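Cytoplasmic protein (Bacillus cereus, PDB 2O3L) is of unknown function but belongs to the DUF1048 family; the crystallised fragment is all-helical and folds as a left-handed superhelix. Local coordinates at residues 5-10 against 45-50; 22-27 against 70-75. All blocks are in the same frame, centred on the assembly; numbering follows the deposited sequence.

Contact 1 (5-10 against 45-50); sequences MMMARV and ELIDLF
Ile47 of helix 36-56 reaches across to helix 2-11 as a knob into a hole, its side chain seated among Met6, Met7, Arg9 and Val10, in the left-handed superhelix of this fragment, the DUF1048 region of a longer protein. The two segments run in nearly the same direction, 29° apart, with their axes 10.3 Å from each other at the closest, and Ile47 spans that gap. From its CB, which points at helix 2-11, the side chain forks. The CG2 branch goes to the Arg9 side, lying 3.8 Å from Arg9 NH2 and almost as near Arg9 NE, so that a methyl group packs against the polar end of the arginine at an oblique angle. The other branch begins with CG1, 3.7 Å from Val10 CG2, the two side chains crossing at about a right angle. At its tip, CD1 touches the same valine methyl and the backbone O of Met6, and it meets the CE methyl of Met7 at 3.8 Å. The Met7 side chain starts out away from helix 36-56, but bends at chi2 and chi3 bring that terminal methyl back to the isoleucine.

Beside this apolar seat, on the side of the exposed Asp48, lies a salt bridge. Arg9 follows an extended course until chi3 (44°) turns its guanidinium toward Asp48, while the selenium of selenomethionine Met6 lies off-centre over one face of the group. Glu51 forms a second salt bridge to the same NH2. A water adds a bridge, donating to Asp48 OD1 and accepting a weak bond from Arg9 NH1. The direct bond runs 2.8 Å from Arg9 NH2 to Asp48 OD1, with the oxygen only 7° out of the guanidinium plane.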
loop_
_atom_site.group_PDB
_atom_site.type_symbol
_atom_site.label_atom_id
_atom_site.label_comp_id
_atom_site.label_asym_id
_atom_site.label_seq_id
_atom_site.Cartn_x
_atom_site.Cartn_y
_atom_site.Cartn_z
HETATM N N MSE A 5 -3.894 10.437 -9.509
HETATM C CA MSE A 5 -2.468 10.706 -9.499
HETATM C C MSE A 5 -1.728 9.623 -8.729
HETATM O O MSE A 5 -0.641 9.205 -9.111
HETATM C CB MSE A 5 -2.269 12.075 -8.868
HETATM C CG MSE A 5 -0.856 12.594 -8.863
HETATM SE SE MSE A 5 -0.085 12.517 -7.037
HETATM C CE MSE A 5 -0.043 14.530 -6.783
HETATM N N MSE A 6 -2.317 9.176 -7.630
HETATM C CA MSE A 6 -1.705 8.185 -6.793
HETATM C C MSE A 6 -1.748 6.836 -7.510
HETATM O O MSE A 6 -0.792 6.085 -7.442
HETATM C CB MSE A 6 -2.403 8.119 -5.420
HETATM C CG MSE A 6 -2.161 9.377 -4.557
HETATM SE SE MSE A 6 -0.332 9.397 -3.799
HETATM C CE MSE A 6 -0.362 11.072 -2.827
HETATM N N MSE A 7 -2.844 6.538 -8.209
HETATM C CA MSE A 7 -2.914 5.287 -8.977
HETATM C C MSE A 7 -1.937 5.323 -10.182
HETATM O O MSE A 7 -1.349 4.315 -10.537
HETATM C CB MSE A 7 -4.338 4.997 -9.427
HETATM C CG MSE A 7 -5.309 4.781 -8.283
HETATM SE SE MSE A 7 -4.743 3.430 -7.002
HETATM C CE MSE A 7 -4.051 4.743 -5.538
ATOM N N ALA A 8 -1.713 6.503 -10.752
ATOM C CA ALA A 8 -0.730 6.648 -11.826
ATOM C C ALA A 8 0.695 6.342 -11.338
ATOM O O ALA A 8 1.491 5.704 -12.041
ATOM C CB ALA A 8 -0.799 8.036 -12.394
ATOM N N ARG A 9 1.014 6.787 -10.128
ATOM C CA ARG A 9 2.268 6.462 -9.527
ATOM C C ARG A 9 2.441 4.969 -9.307
ATOM O O ARG A 9 3.556 4.438 -9.450
ATOM C CB ARG A 9 2.428 7.237 -8.236
ATOM C CG ARG A 9 2.572 8.730 -8.550
ATOM C CD ARG A 9 2.516 9.636 -7.342
ATOM N NE ARG A 9 3.314 9.088 -6.262
ATOM C CZ ARG A 9 3.546 9.707 -5.120
ATOM N NH1 ARG A 9 3.069 10.934 -4.903
ATOM N NH2 ARG A 9 4.298 9.098 -4.212
ATOM N N VAL A 10 1.354 4.277 -8.963
ATOM C CA VAL A 10 1.408 2.821 -8.791
ATOM C C VAL A 10 1.699 2.163 -10.135
ATOM O O VAL A 10 2.522 1.279 -10.228
ATOM C CB VAL A 10 0.100 2.248 -8.185
ATOM C CG1 VAL A 10 0.096 0.741 -8.199
ATOM C CG2 VAL A 10 -0.037 2.715 -6.726
ATOM N N GLU A 45 0.636 6.725 1.888
ATOM C CA GLU A 45 1.896 6.536 2.573
ATOM C C GLU A 45 2.592 5.309 2.019
ATOM O O GLU A 45 3.813 5.303 1.821
ATOM C CB GLU A 45 1.724 6.434 4.089
ATOM C CG GLU A 45 1.255 7.708 4.739
ATOM C CD GLU A 45 2.290 8.836 4.757
ATOM O OE1 GLU A 45 3.429 8.674 4.238
ATOM O OE2 GLU A 45 1.953 9.877 5.337
ATOM N N LEU A 46 1.817 4.275 1.757
ATOM C CA LEU A 46 2.386 3.053 1.249
ATOM C C LEU A 46 2.982 3.241 -0.161
ATOM O O LEU A 46 4.026 2.634 -0.478
ATOM C CB LEU A 46 1.376 1.924 1.254
ATOM C CG LEU A 46 1.907 0.553 0.792
ATOM C CD1 LEU A 46 2.812 -0.031 1.871
ATOM C CD2 LEU A 46 0.726 -0.362 0.534
ATOM N N ILE A 47 2.362 4.093 -0.978
ATOM C CA ILE A 47 2.886 4.368 -2.316
ATOM C C ILE A 47 4.200 5.157 -2.209
ATOM O O ILE A 47 5.116 4.940 -2.991
ATOM C CB ILE A 47 1.852 5.160 -3.152
ATOM C CG1 ILE A 47 0.654 4.239 -3.457
ATOM C CG2 ILE A 47 2.458 5.737 -4.424
ATOM C CD1 ILE A 47 -0.609 4.970 -3.860
ATOM N N ASP A 48 4.293 6.090 -1.264
ATOM C CA ASP A 48 5.569 6.753 -1.018
ATOM C C ASP A 48 6.651 5.715 -0.664
ATOM O O ASP A 48 7.784 5.791 -1.130
ATOM C CB ASP A 48 5.482 7.776 0.111
ATOM C CG ASP A 48 5.027 9.139 -0.350
ATOM O OD1 ASP A 48 5.048 9.399 -1.561
ATOM O OD2 ASP A 48 4.654 9.964 0.507
ATOM N N LEU A 49 6.305 4.784 0.205
ATOM C CA LEU A 49 7.273 3.773 0.662
ATOM C C LEU A 49 7.680 2.842 -0.507
ATOM O O LEU A 49 8.838 2.556 -0.689
ATOM C CB LEU A 49 6.674 2.958 1.787
ATOM C CG LEU A 49 7.544 1.894 2.469
ATOM C CD1 LEU A 49 8.503 2.530 3.393
ATOM C CD2 LEU A 49 6.685 0.886 3.228
ATOM N N PHE A 50 6.707 2.380 -1.272
ATOM C CA PHE A 50 6.948 1.553 -2.434
ATOM C C PHE A 50 7.740 2.289 -3.519
ATOM O O PHE A 50 8.661 1.703 -4.113
ATOM C CB PHE A 50 5.628 1.031 -3.026
ATOM C CG PHE A 50 5.075 -0.200 -2.373
ATOM C CD1 PHE A 50 5.459 -0.609 -1.125
ATOM C CD2 PHE A 50 4.087 -0.943 -3.036
ATOM C CE1 PHE A 50 4.901 -1.755 -0.537
ATOM C CE2 PHE A 50 3.559 -2.097 -2.472
ATOM C CZ PHE A 50 3.954 -2.504 -1.208
HETATM O O HOH W 1 3.565 12.322 -1.774
#

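Contact 2 (22-27 against 70-75); sequences KKIQNY and SFADEL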
loop_
_atom_site.group_PDB
_atom_site.type_symbol
_atom_site.label_atom_id
_atom_site.label_comp_id
_atom_site.label_asym_id
_atom_site.label_seq_id
_atom_site.Cartn_x
_atom_site.Cartn_y
_atom_site.Cartn_z
ATOM N N LYS A 22 -1.999 -3.857 -5.299
ATOM C CA LYS A 22 -3.372 -4.260 -5.556
ATOM C C LYS A 22 -3.880 -5.260 -4.517
ATOM O O LYS A 22 -5.029 -5.170 -4.070
ATOM C CB LYS A 22 -3.453 -4.887 -6.936
ATOM C CG LYS A 22 -4.841 -5.355 -7.297
ATOM C CD LYS A 22 -4.957 -5.816 -8.766
ATOM C CE LYS A 22 -4.365 -7.184 -9.017
ATOM N NZ LYS A 22 -4.867 -7.622 -10.319
ATOM N N LYS A 23 -3.024 -6.205 -4.138
ATOM C CA LYS A 23 -3.372 -7.178 -3.092
ATOM C C LYS A 23 -3.720 -6.443 -1.762
ATOM O O LYS A 23 -4.730 -6.688 -1.172
ATOM C CB LYS A 23 -2.262 -8.209 -2.905
ATOM C CG LYS A 23 -2.167 -9.295 -3.970
ATOM C CD LYS A 23 -0.980 -10.261 -3.777
ATOM C CE LYS A 23 -0.951 -10.958 -2.406
ATOM N NZ LYS A 23 -0.016 -12.158 -2.267
ATOM N N ILE A 24 -2.885 -5.512 -1.357
ATOM C CA ILE A 24 -3.053 -4.724 -0.148
ATOM C C ILE A 24 -4.269 -3.809 -0.186
ATOM O O ILE A 24 -5.025 -3.701 0.793
ATOM C CB ILE A 24 -1.812 -3.880 0.073
ATOM C CG1 ILE A 24 -0.636 -4.808 0.368
ATOM C CG2 ILE A 24 -2.021 -2.929 1.250
ATOM C CD1 ILE A 24 0.681 -4.094 0.457
ATOM N N GLN A 25 -4.463 -3.150 -1.325
ATOM C CA GLN A 25 -5.651 -2.312 -1.502
ATOM C C GLN A 25 -6.926 -3.152 -1.335
ATOM O O GLN A 25 -7.859 -2.785 -0.586
ATOM C CB GLN A 25 -5.591 -1.640 -2.872
ATOM C CG GLN A 25 -6.662 -0.650 -3.117
ATOM C CD GLN A 25 -6.443 0.094 -4.401
ATOM O OE1 GLN A 25 -6.138 -0.525 -5.419
ATOM N NE2 GLN A 25 -6.594 1.435 -4.371
ATOM N N ASN A 26 -6.951 -4.317 -1.963
ATOM C CA ASN A 26 -8.104 -5.174 -1.827
ATOM C C ASN A 26 -8.253 -5.694 -0.391
ATOM O O ASN A 26 -9.374 -5.787 0.136
ATOM C CB ASN A 26 -8.060 -6.318 -2.839
ATOM C CG ASN A 26 -8.520 -5.878 -4.219
ATOM O OD1 ASN A 26 -9.722 -5.692 -4.455
ATOM N ND2 ASN A 26 -7.570 -5.684 -5.130
ATOM N N TYR A 27 -7.145 -6.058 0.229
ATOM C CA TYR A 27 -7.211 -6.589 1.590
ATOM C C TYR A 27 -7.862 -5.516 2.516
ATOM O O TYR A 27 -8.766 -5.790 3.306
ATOM C CB TYR A 27 -5.842 -7.005 2.091
ATOM C CG TYR A 27 -5.903 -7.578 3.491
ATOM C CD1 TYR A 27 -5.945 -6.739 4.622
ATOM C CD2 TYR A 27 -5.914 -8.931 3.694
ATOM C CE1 TYR A 27 -5.991 -7.273 5.911
ATOM C CE2 TYR A 27 -5.972 -9.486 4.976
ATOM C CZ TYR A 27 -6.021 -8.658 6.070
ATOM O OH TYR A 27 -6.097 -9.227 7.297
ATOM N N SER A 70 -0.696 -10.368 6.337
ATOM C CA SER A 70 -0.270 -9.978 7.654
ATOM C C SER A 70 0.317 -8.551 7.640
ATOM O O SER A 70 0.104 -7.794 8.584
ATOM C CB SER A 70 0.699 -11.004 8.217
ATOM O OG SER A 70 1.289 -10.487 9.365
ATOM N N PHE A 71 1.014 -8.187 6.570
ATOM C CA PHE A 71 1.464 -6.820 6.354
ATOM C C PHE A 71 0.271 -5.833 6.303
ATOM O O PHE A 71 0.247 -4.832 7.020
ATOM C CB PHE A 71 2.260 -6.723 5.047
ATOM C CG PHE A 71 2.782 -5.358 4.762
ATOM C CD1 PHE A 71 3.884 -4.874 5.444
ATOM C CD2 PHE A 71 2.150 -4.526 3.856
ATOM C CE1 PHE A 71 4.358 -3.585 5.187
ATOM C CE2 PHE A 71 2.610 -3.242 3.601
ATOM C CZ PHE A 71 3.717 -2.767 4.286
ATOM N N ALA A 72 -0.710 -6.140 5.463
ATOM C CA ALA A 72 -1.846 -5.269 5.265
ATOM C C ALA A 72 -2.638 -5.191 6.554
ATOM O O ALA A 72 -3.083 -4.114 6.953
ATOM C CB ALA A 72 -2.693 -5.755 4.115
ATOM N N ASP A 73 -2.685 -6.309 7.265
ATOM C CA ASP A 73 -3.438 -6.418 8.473
ATOM C C ASP A 73 -2.809 -5.502 9.504
ATOM O O ASP A 73 -3.516 -4.797 10.202
ATOM C CB ASP A 73 -3.468 -7.868 8.945
ATOM C CG ASP A 73 -4.455 -8.099 10.021
ATOM O OD1 ASP A 73 -5.635 -7.751 9.816
ATOM O OD2 ASP A 73 -4.062 -8.643 11.062
ATOM N N GLU A 74 -1.487 -5.470 9.563
ATOM C CA GLU A 74 -0.789 -4.601 10.501
ATOM C C GLU A 74 -0.813 -3.140 10.051
ATOM O O GLU A 74 -0.578 -2.233 10.822
ATOM C CB GLU A 74 0.658 -5.041 10.638
ATOM C CG GLU A 74 1.306 -4.566 11.915
ATOM C CD GLU A 74 2.758 -4.979 12.015
ATOM O OE1 GLU A 74 3.153 -5.945 11.313
ATOM O OE2 GLU A 74 3.505 -4.324 12.789
ATOM N N LEU A 75 -1.037 -2.921 8.780
ATOM C CA LEU A 75 -1.206 -1.595 8.244
ATOM C C LEU A 75 -2.636 -1.095 8.596
ATOM O O LEU A 75 -2.794 -0.009 9.089
ATOM C CB LEU A 75 -0.958 -1.675 6.731
ATOM C CG LEU A 75 -0.411 -0.519 5.934
ATOM C CD1 LEU A 75 0.901 0.037 6.457
ATOM C CD2 LEU A 75 -0.266 -0.991 4.507
#
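Tyr27 lays its side chain along helix 68-82, and together with Ile24 one turn earlier and Ala72 across from them it supplies most of the surface buried here. The small Ala72 lies where the backbones come closest: its CA and that of Ile24 are the nearest pair across the two segments, 5.6 Å apart. Ala72 CB is met by both large residues, standing 3.4 Å from Tyr27 CD1, an oblique approach to the ring, and 4.1 Å from Ile24 CG2.

With CG anti to the backbone N (chi1 -179°), the tyrosine extends past Ala72, and its CE1 passes close to the backbone of Asp73. Its hydroxyl then donates a hydrogen bond to the carboxylate, Tyr27 OH lying 3.0 Å from Asp73 OD1. The ring and carboxylate planes are 78° apart, and the hydroxyl comes to OD1 from above the carboxylate plane, while OD1 itself lies in the plane of the ring. This bond pins the outer end of the ring at the exposed margin, and Phe31 stacks on the same ring from further along helix 15-31.

Ile24, which is buried, has its CB directed at helix 68-82 and divides its contacts between its branches. CD1 packs obliquely against the Phe71 ring, 3.7 Å from Phe71 CD2, whereas CG2 also reaches Leu75 CD2 at 4.2 Å. Leu46 and Phe50 of helix 36-56 adjoin Ile24 as well, so three helices meet at this residue. Crossing at -50°, the segments pack as an oblique helix-helix crossing with Ala72 at the point of nearest backbone approach, apolar inside and tied at its margin by a tyrosine-carboxylate bond, within the all-helical left-handed superhelix of this DUF1048 protein.

In the fold
Contacts 1 and 2 lie on opposite sides of the chain's centre, with their own centres about 14 Å apart, and no helix is common to both. Their segments alternate along the chain: helix 2-11 of contact 1, helix 15-31 of contact 2, helix 36-56 of contact 1, then helix 68-82 of contact 2. Each pairing therefore skips the helix next in sequence, and the two interleave. The central helices 15-31 and 36-56 join them: Leu46 CD2 lies 3.7 Å from Ile24 CD1, and Leu46 CD1 is equally near Phe71 CE2. Helix 36-56 thus packs on helix 2-11 through Ile47 and on helices 15-31 and 68-82 through Leu46, linking the two contacts.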